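Local coordinates for protein trichothecene 15-O-acetyltransferase TRI3 (Fusarium sporotrichioides, PDB 3FOT) that transfers an acetyl group to the 15-hydroxyl of trichothecene intermediates during the biosynthesis of mycotoxins such as T-2 toxin, at residues A[313-318]-A[369-374]; A[380-385]-A[514-519]. One frame throughout, in Å; residues are numbered along the deposited sequence.

Contact 1 of 2, residues A[313-318]-A[369-374]; sequences AIVLAL and KSITVS. Unlike the reference sequence in segment 369-374: Thr372 (reference Ala).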
ATOM      1  N   ALA A 313     -10.150 -10.929  14.633  1.00  9.12           N
ATOM      2  CA  ALA A 313     -10.545  -9.919  15.602  1.00  9.13           C
ATOM      3  C   ALA A 313     -11.479  -8.871  14.963  1.00  9.64           C
ATOM      4  O   ALA A 313     -12.439  -8.384  15.596  1.00  9.61           O
ATOM      5  CB  ALA A 313      -9.288  -9.266  16.196  1.00  9.33           C
ATOM      6  N   ILE A 314     -11.207  -8.567  13.695  1.00  9.33           N
ATOM      7  CA  ILE A 314     -12.073  -7.693  12.900  1.00 10.17           C
ATOM      8  C   ILE A 314     -13.506  -8.223  12.865  1.00 10.18           C
ATOM      9  O   ILE A 314     -14.473  -7.474  13.078  1.00 10.82           O
ATOM     10  CB  ILE A 314     -11.486  -7.492  11.480  1.00  9.81           C
ATOM     11  CG1 ILE A 314     -10.277  -6.545  11.607  1.00 10.20           C
ATOM     12  CG2 ILE A 314     -12.543  -6.973  10.490  1.00 11.80           C
ATOM     13  CD1 ILE A 314      -9.364  -6.505  10.355  1.00 11.13           C
ATOM     14  N   VAL A 315     -13.616  -9.522  12.591  1.00 10.51           N
ATOM     15  CA  VAL A 315     -14.916 -10.209  12.525  1.00 10.95           C
ATOM     16  C   VAL A 315     -15.599 -10.262  13.884  1.00 10.86           C
ATOM     17  O   VAL A 315     -16.772  -9.876  14.002  1.00 10.27           O
ATOM     18  CB  VAL A 315     -14.773 -11.582  11.842  1.00 10.47           C
ATOM     19  CG1 VAL A 315     -16.060 -12.400  11.957  1.00 11.54           C
ATOM     20  CG2 VAL A 315     -14.464 -11.343  10.363  1.00 12.57           C
ATOM     21  N   LEU A 316     -14.861 -10.643  14.929  1.00 10.85           N
ATOM     22  CA  LEU A 316     -15.456 -10.647  16.285  1.00 11.32           C
ATOM     23  C   LEU A 316     -15.902  -9.251  16.717  1.00 11.11           C
ATOM     24  O   LEU A 316     -16.968  -9.093  17.334  1.00 11.34           O
ATOM     25  CB  LEU A 316     -14.498 -11.249  17.335  1.00 11.11           C
ATOM     26  CG  LEU A 316     -14.647 -12.774  17.593  1.00 13.17           C
ATOM     27  CD1 LEU A 316     -14.510 -13.602  16.336  1.00 11.88           C
ATOM     28  CD2 LEU A 316     -13.634 -13.259  18.627  1.00 12.49           C
ATOM     29  N   ALA A 317     -15.104  -8.232  16.381  1.00 10.88           N
ATOM     30  CA  ALA A 317     -15.462  -6.841  16.713  1.00 11.38           C
ATOM     31  C   ALA A 317     -16.722  -6.421  15.935  1.00 11.56           C
ATOM     32  O   ALA A 317     -17.585  -5.716  16.452  1.00 11.55           O
ATOM     33  CB  ALA A 317     -14.285  -5.885  16.401  1.00 11.06           C
ATOM     34  N   LEU A 318     -16.840  -6.901  14.706  1.00 12.09           N
ATOM     35  CA  LEU A 318     -18.016  -6.604  13.890  1.00 13.56           C
ATOM     36  C   LEU A 318     -19.279  -7.252  14.482  1.00 14.54           C
ATOM     37  O   LEU A 318     -20.323  -6.588  14.620  1.00 15.06           O
ATOM     38  CB  LEU A 318     -17.803  -7.085  12.456  1.00 13.01           C
ATOM     39  CG  LEU A 318     -18.988  -6.931  11.512  1.00 14.11           C
ATOM     40  CD1 LEU A 318     -19.196  -5.474  11.250  1.00 15.64           C
ATOM     41  CD2 LEU A 318     -18.694  -7.699  10.219  1.00 16.42           C
ATOM     42  N   LYS A 369     -22.764 -17.251  14.663  1.00 14.83           N
ATOM     43  CA  LYS A 369     -23.285 -17.252  16.029  1.00 15.46           C
ATOM     44  C   LYS A 369     -22.327 -17.986  16.961  1.00 14.85           C
ATOM     45  O   LYS A 369     -22.142 -17.553  18.100  1.00 15.20           O
ATOM     46  CB  LYS A 369     -24.691 -17.884  16.124  1.00 16.55           C
ATOM     47  CG  LYS A 369     -25.331 -17.832  17.526  0.50 17.50           C
ATOM     48  CD  LYS A 369     -25.163 -16.472  18.247  1.00 21.89           C
ATOM     49  CE  LYS A 369     -25.841 -16.464  19.612  1.00 22.00           C
ATOM     50  NZ  LYS A 369     -25.390 -17.574  20.524  1.00 23.49           N
ATOM     51  N   SER A 370     -21.709 -19.063  16.468  1.00 13.22           N
ATOM     52  CA  SER A 370     -20.825 -19.906  17.286  1.00 13.46           C
ATOM     53  C   SER A 370     -19.527 -19.198  17.675  1.00 13.23           C
ATOM     54  O   SER A 370     -18.849 -19.660  18.585  1.00 13.30           O
ATOM     55  CB  SER A 370     -20.470 -21.218  16.574  1.00 14.05           C
ATOM     56  OG  SER A 370     -19.582 -20.958  15.485  1.00 14.26           O
ATOM     57  N   ILE A 371     -19.187 -18.110  16.974  1.00 12.59           N
ATOM     58  CA  ILE A 371     -17.991 -17.315  17.299  1.00 12.81           C
ATOM     59  C   ILE A 371     -18.302 -15.915  17.853  1.00 13.72           C
ATOM     60  O   ILE A 371     -17.387 -15.091  18.026  1.00 14.18           O
ATOM     61  CB  ILE A 371     -16.982 -17.236  16.091  1.00 12.04           C
ATOM     62  CG1 ILE A 371     -17.587 -16.482  14.897  1.00 12.50           C
ATOM     63  CG2 ILE A 371     -16.477 -18.654  15.722  1.00 11.39           C
ATOM     64  CD1 ILE A 371     -16.544 -16.050  13.863  1.00 13.69           C
ATOM     65  N   THR A 372     -19.588 -15.637  18.097  1.00 13.62           N
ATOM     66  CA  THR A 372     -20.028 -14.360  18.669  1.00 14.91           C
ATOM     67  C   THR A 372     -19.743 -14.330  20.166  1.00 15.29           C
ATOM     68  O   THR A 372     -20.385 -15.026  20.964  1.00 16.35           O
ATOM     69  CB  THR A 372     -21.523 -14.066  18.351  1.00 15.03           C
ATOM     70  OG1 THR A 372     -21.699 -14.050  16.930  1.00 16.47           O
ATOM     71  CG2 THR A 372     -21.968 -12.717  18.923  1.00 15.71           C
ATOM     72  N   VAL A 373     -18.728 -13.551  20.540  1.00 15.66           N
ATOM     73  CA  VAL A 373     -18.307 -13.432  21.933  1.00 16.66           C
ATOM     74  C   VAL A 373     -18.179 -11.963  22.302  1.00 16.45           C
ATOM     75  O   VAL A 373     -17.791 -11.134  21.481  1.00 17.89           O
ATOM     76  CB  VAL A 373     -16.947 -14.138  22.224  1.00 16.79           C
ATOM     77  CG1 VAL A 373     -17.068 -15.633  22.046  1.00 17.71           C
ATOM     78  CG2 VAL A 373     -15.812 -13.573  21.337  1.00 18.04           C
ATOM     79  N   SER A 374     -18.506 -11.635  23.536  1.00 16.04           N
ATOM     80  CA  SER A 374     -18.312 -10.277  23.994  1.00 16.49           C
ATOM     81  C   SER A 374     -16.944 -10.130  24.658  1.00 15.89           C
ATOM     82  O   SER A 374     -16.255 -11.111  24.934  1.00 16.21           O
ATOM     83  CB  SER A 374     -19.406  -9.873  24.947  1.00 16.78           C
ATOM     84  OG  SER A 374     -19.087 -10.369  26.201  1.00 21.10           O
TER
HETATM   85  O   HOH W   1     -18.219 -11.065  18.926  1.00 12.67           O

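Contact 2 of 2, residues A[380-385]-A[514-519]; sequences ELQVRA and MLAFRL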
ATOM      1  N   GLU A 380     -11.232 -17.904  27.823  1.00 15.07           N
ATOM      2  CA  GLU A 380     -11.221 -19.129  27.053  1.00 14.77           C
ATOM      3  C   GLU A 380     -12.265 -19.111  25.933  1.00 13.61           C
ATOM      4  O   GLU A 380     -11.993 -19.619  24.833  1.00 14.73           O
ATOM      5  CB  GLU A 380     -11.388 -20.379  27.955  1.00 14.85           C
ATOM      6  CG  GLU A 380     -11.420 -21.674  27.131  1.00 17.11           C
ATOM      7  CD  GLU A 380     -11.656 -22.941  27.962  1.00 18.91           C
ATOM      8  OE1 GLU A 380     -11.454 -22.905  29.202  1.00 24.24           O
ATOM      9  OE2 GLU A 380     -12.044 -23.967  27.363  1.00 24.18           O
ATOM     10  N   LEU A 381     -13.448 -18.535  26.179  1.00 12.49           N
ATOM     11  CA  LEU A 381     -14.459 -18.451  25.113  1.00 12.41           C
ATOM     12  C   LEU A 381     -13.978 -17.579  23.955  1.00 11.67           C
ATOM     13  O   LEU A 381     -14.183 -17.920  22.790  1.00 11.27           O
ATOM     14  CB  LEU A 381     -15.811 -17.951  25.621  1.00 12.11           C
ATOM     15  CG  LEU A 381     -16.461 -18.927  26.610  1.00 12.08           C
ATOM     16  CD1 LEU A 381     -17.755 -18.306  27.121  1.00 14.35           C
ATOM     17  CD2 LEU A 381     -16.676 -20.326  26.004  1.00 12.20           C
ATOM     18  N   GLN A 382     -13.336 -16.461  24.303  1.00 11.60           N
ATOM     19  CA  GLN A 382     -12.816 -15.519  23.301  1.00 11.30           C
ATOM     20  C   GLN A 382     -11.686 -16.148  22.497  1.00 11.47           C
ATOM     21  O   GLN A 382     -11.662 -16.033  21.282  1.00 11.83           O
ATOM     22  CB  GLN A 382     -12.333 -14.236  23.977  1.00 10.90           C
ATOM     23  CG  GLN A 382     -13.447 -13.485  24.725  1.00 11.51           C
ATOM     24  CD  GLN A 382     -12.940 -12.148  25.195  1.00 11.76           C
ATOM     25  OE1 GLN A 382     -12.256 -11.450  24.436  1.00 12.53           O
ATOM     26  NE2 GLN A 382     -13.266 -11.773  26.446  1.00 11.99           N
ATOM     27  N   VAL A 383     -10.761 -16.830  23.179  1.00 11.59           N
ATOM     28  CA  VAL A 383      -9.655 -17.528  22.525  1.00 12.20           C
ATOM     29  C   VAL A 383     -10.193 -18.570  21.545  1.00 12.21           C
ATOM     30  O   VAL A 383      -9.715 -18.659  20.418  1.00 11.60           O
ATOM     31  CB  VAL A 383      -8.716 -18.194  23.592  1.00 12.17           C
ATOM     32  CG1 VAL A 383      -7.746 -19.235  22.991  1.00 13.77           C
ATOM     33  CG2 VAL A 383      -7.945 -17.123  24.347  1.00 12.50           C
ATOM     34  N   ARG A 384     -11.213 -19.318  21.974  1.00 12.18           N
ATOM     35  CA  ARG A 384     -11.755 -20.403  21.150  1.00 12.53           C
ATOM     36  C   ARG A 384     -12.425 -19.826  19.908  1.00 11.80           C
ATOM     37  O   ARG A 384     -12.264 -20.366  18.808  1.00 12.01           O
ATOM     38  CB  ARG A 384     -12.714 -21.301  21.955  1.00 12.39           C
ATOM     39  CG  ARG A 384     -11.987 -22.196  22.985  0.60 13.03           C
ATOM     40  CD  ARG A 384     -12.910 -23.245  23.671  0.60 14.14           C
ATOM     41  NE  ARG A 384     -12.166 -24.036  24.656  0.60 18.76           N
ATOM     42  CZ  ARG A 384     -11.435 -25.115  24.369  0.60 20.44           C
ATOM     43  NH1 ARG A 384     -11.335 -25.558  23.120  0.60 21.43           N
ATOM     44  NH2 ARG A 384     -10.786 -25.755  25.333  0.60 21.51           N
ATOM     45  N   ALA A 385     -13.147 -18.717  20.099  1.00 11.76           N
ATOM     46  CA  ALA A 385     -13.811 -18.020  18.999  1.00 11.46           C
ATOM     47  C   ALA A 385     -12.757 -17.488  18.009  1.00 11.40           C
ATOM     48  O   ALA A 385     -12.882 -17.673  16.784  1.00 11.40           O
ATOM     49  CB  ALA A 385     -14.684 -16.880  19.542  1.00 11.41           C
ATOM     50  N   MET A 514      -7.459  -9.014  19.946  1.00 10.56           N
ATOM     51  CA  MET A 514      -6.091  -9.480  19.689  1.00 10.62           C
ATOM     52  C   MET A 514      -5.324  -9.719  20.992  1.00 10.70           C
ATOM     53  O   MET A 514      -4.637 -10.755  21.164  1.00 10.91           O
ATOM     54  CB  MET A 514      -5.361  -8.472  18.790  1.00 10.49           C
ATOM     55  CG  MET A 514      -5.919  -8.495  17.357  1.00 11.25           C
ATOM     56  SD  MET A 514      -5.158  -7.207  16.372  1.00 13.99           S
ATOM     57  CE  MET A 514      -3.501  -7.884  16.130  1.00 13.29           C
ATOM     58  N   LEU A 515      -5.435  -8.773  21.911  1.00 10.09           N
ATOM     59  CA  LEU A 515      -4.712  -8.853  23.170  1.00 11.12           C
ATOM     60  C   LEU A 515      -5.222 -10.007  24.015  1.00 11.19           C
ATOM     61  O   LEU A 515      -4.453 -10.659  24.737  1.00 11.61           O
ATOM     62  CB  LEU A 515      -4.783  -7.520  23.928  1.00 10.47           C
ATOM     63  CG  LEU A 515      -3.943  -6.407  23.289  1.00  9.91           C
ATOM     64  CD1 LEU A 515      -4.309  -5.073  23.945  1.00 11.65           C
ATOM     65  CD2 LEU A 515      -2.424  -6.709  23.391  1.00 10.67           C
ATOM     66  N   ALA A 516      -6.508 -10.291  23.870  1.00 11.12           N
ATOM     67  CA  ALA A 516      -7.136 -11.391  24.597  1.00 11.03           C
ATOM     68  C   ALA A 516      -6.582 -12.755  24.193  1.00 11.28           C
ATOM     69  O   ALA A 516      -6.738 -13.726  24.917  1.00 12.71           O
ATOM     70  CB  ALA A 516      -8.687 -11.335  24.426  1.00 10.58           C
ATOM     71  N   PHE A 517      -5.930 -12.826  23.040  1.00 10.45           N
ATOM     72  CA  PHE A 517      -5.406 -14.085  22.538  1.00 10.74           C
ATOM     73  C   PHE A 517      -4.097 -14.448  23.226  1.00 11.17           C
ATOM     74  O   PHE A 517      -3.629 -15.583  23.095  1.00 11.85           O
ATOM     75  CB  PHE A 517      -5.154 -13.965  21.036  1.00 10.45           C
ATOM     76  CG  PHE A 517      -5.198 -15.249  20.298  1.00 10.37           C
ATOM     77  CD1 PHE A 517      -6.397 -15.964  20.211  1.00 11.21           C
ATOM     78  CD2 PHE A 517      -4.073 -15.720  19.606  1.00 11.26           C
ATOM     79  CE1 PHE A 517      -6.471 -17.147  19.471  1.00  9.31           C
ATOM     80  CE2 PHE A 517      -4.130 -16.893  18.858  1.00 12.47           C
ATOM     81  CZ  PHE A 517      -5.347 -17.620  18.786  1.00 11.04           C
ATOM     82  N   ARG A 518      -3.495 -13.484  23.933  1.00 12.27           N
ATOM     83  CA  ARG A 518      -2.179 -13.682  24.539  1.00 12.57           C
ATOM     84  C   ARG A 518      -2.227 -14.858  25.506  1.00 14.26           C
ATOM     85  O   ARG A 518      -3.269 -15.134  26.111  1.00 14.58           O
ATOM     86  CB  ARG A 518      -1.687 -12.416  25.248  1.00 12.59           C
ATOM     87  CG  ARG A 518      -1.247 -11.331  24.288  1.00 11.25           C
ATOM     88  CD  ARG A 518      -0.855 -10.100  25.058  1.00 11.87           C
ATOM     89  NE  ARG A 518      -2.022  -9.540  25.739  1.00 12.99           N
ATOM     90  CZ  ARG A 518      -1.985  -8.512  26.580  1.00 15.53           C
ATOM     91  NH1 ARG A 518      -0.832  -7.919  26.860  1.00 17.39           N
ATOM     92  NH2 ARG A 518      -3.097  -8.082  27.154  1.00 14.54           N
ATOM     93  N   LEU A 519      -1.111 -15.567  25.611  1.00 15.39           N
ATOM     94  CA  LEU A 519      -1.023 -16.693  26.526  1.00 17.40           C
ATOM     95  C   LEU A 519      -1.078 -16.215  27.960  1.00 18.19           C
ATOM     96  O   LEU A 519      -0.590 -15.125  28.286  1.00 18.73           O
ATOM     97  CB  LEU A 519       0.268 -17.472  26.272  1.00 16.41           C
ATOM     98  CG  LEU A 519       0.384 -18.070  24.880  1.00 18.90           C
ATOM     99  CD1 LEU A 519       1.771 -18.685  24.711  1.00 18.41           C
ATOM    100  CD2 LEU A 519      -0.713 -19.089  24.674  1.00 18.03           C
ATOM    101  OXT LEU A 519      -1.601 -16.925  28.831  1.00 20.00           O
TER

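Contact 1 of 2, residues A[313-318]-A[369-374]
Leu316, on helix 306-321, lies against the irregular segment 369-374 between Ile371 and Val373, and the two backbones come nearest where the CA atoms of Leu316 and Thr372 are 6.4 Å apart. Leu316 does most of the touching. Its CG sits 3.6 Å from the carbonyl O of Ile371, while its two methyls part company. CD1 goes to the Ile371 side chain, meeting CD1 of Ile371 at 4.0 Å, with the two side chains crossing at about a right angle. CD2 goes the other way and presses on CG2 of Val373 at 3.5 Å, tighter than usual for two methyls. The first torsion of Leu316, chi1 -92°, lies some 30° from a staggered position, which may cost a little strain on top of this close touch. Val315 adds a lighter contact beside it, its CG1 reaching CD1 of Ile371 at 4.1 Å; that one Ile371 methyl therefore rests on two successive helix residues.

The fold here is that of the CoA-dependent acyltransferases of the BAHD superfamily. The contact lies on the flank of the molecule, away from His414, which binds 15-deacetylcalonectrin, and it packs the linker between strand 358-365 and helix 379-401 onto a neighbouring helix. Helix 379-401 also packs here, Ala385 touching both Leu316 and Val373, and Ser388 touching Ile371.

A single water supplies the polar link. It donates one hydrogen to Leu316 O at 2.8 Å and the other to Val373 O at 2.6 Å, bridging two acceptors that could not bond each other directly. Within the loop, Thr372 N bonds to Lys369 O, and Thr372 OG1 reaches back to Leu368 O.

Contact 2 of 2, residues A[380-385]-A[514-519]
Val383 and Phe517 hold the tight part of this contact, their CA atoms 5.5 Å apart where helix 379-401 meets the C-terminal part of helix 500-516 and the residues that follow. CG2 of Val383 rests on the carbonyl O of Ala516 at 3.6 Å. The Phe517 ring comes in by its edge: CE1 points at the carbonyl O of Val383, 3.7 Å away and in the ring plane. CG of Phe517 lies anti to the backbone N (chi1 -154°), which turns the ring back toward the other helix. Next to this pair, CB of Ala516 touches OE1 of Gln382 at 3.6 Å, and the amide NE2 of Gln382 is held by Asp377 O.

In this BAHD acyltransferase the packing sets the chain just short of its C terminus against helix 379-401. Lys379 NZ bonds to the carbonyls of Ala516 and Arg518, and Arg299 makes a cation-pi contact with the Phe517 ring.

On the solvent side nothing crosses between the segments. Glu380 and Arg384, exposed on the face of helix 379-401 turned from the tail, pair with each other instead: Arg384 NE and NH2 both grip OE2 of Glu380, at 2.7 and 3.0 Å. Arg518 likewise bonds within its own segment, NE to Leu515 O at 2.9 Å, and CD2 of Leu515 sits over the centre of its guanidinium face, 3.6 Å from the plane.

Overall arrangement
Read from the N terminus, contact 1 comes first: helix 306-321 is followed by strands 333-340 and 358-365, and segment 369-374 then returns to it, closing an excursion of 50 residues. Helix 379-401 starts a few residues later and opens contact 2, a far longer excursion that ends only at the C terminus. The two are in series, neither nested nor crossed, yet their centres lie about 11 Å apart and they touch. Ile371 O meets Ala385 CB at 3.6 Å, and Ala313 CB meets Met514 CG at 3.6 Å. Together they bind helices 306-321, 379-401 and 500-516 into one cluster with the linker at its edge.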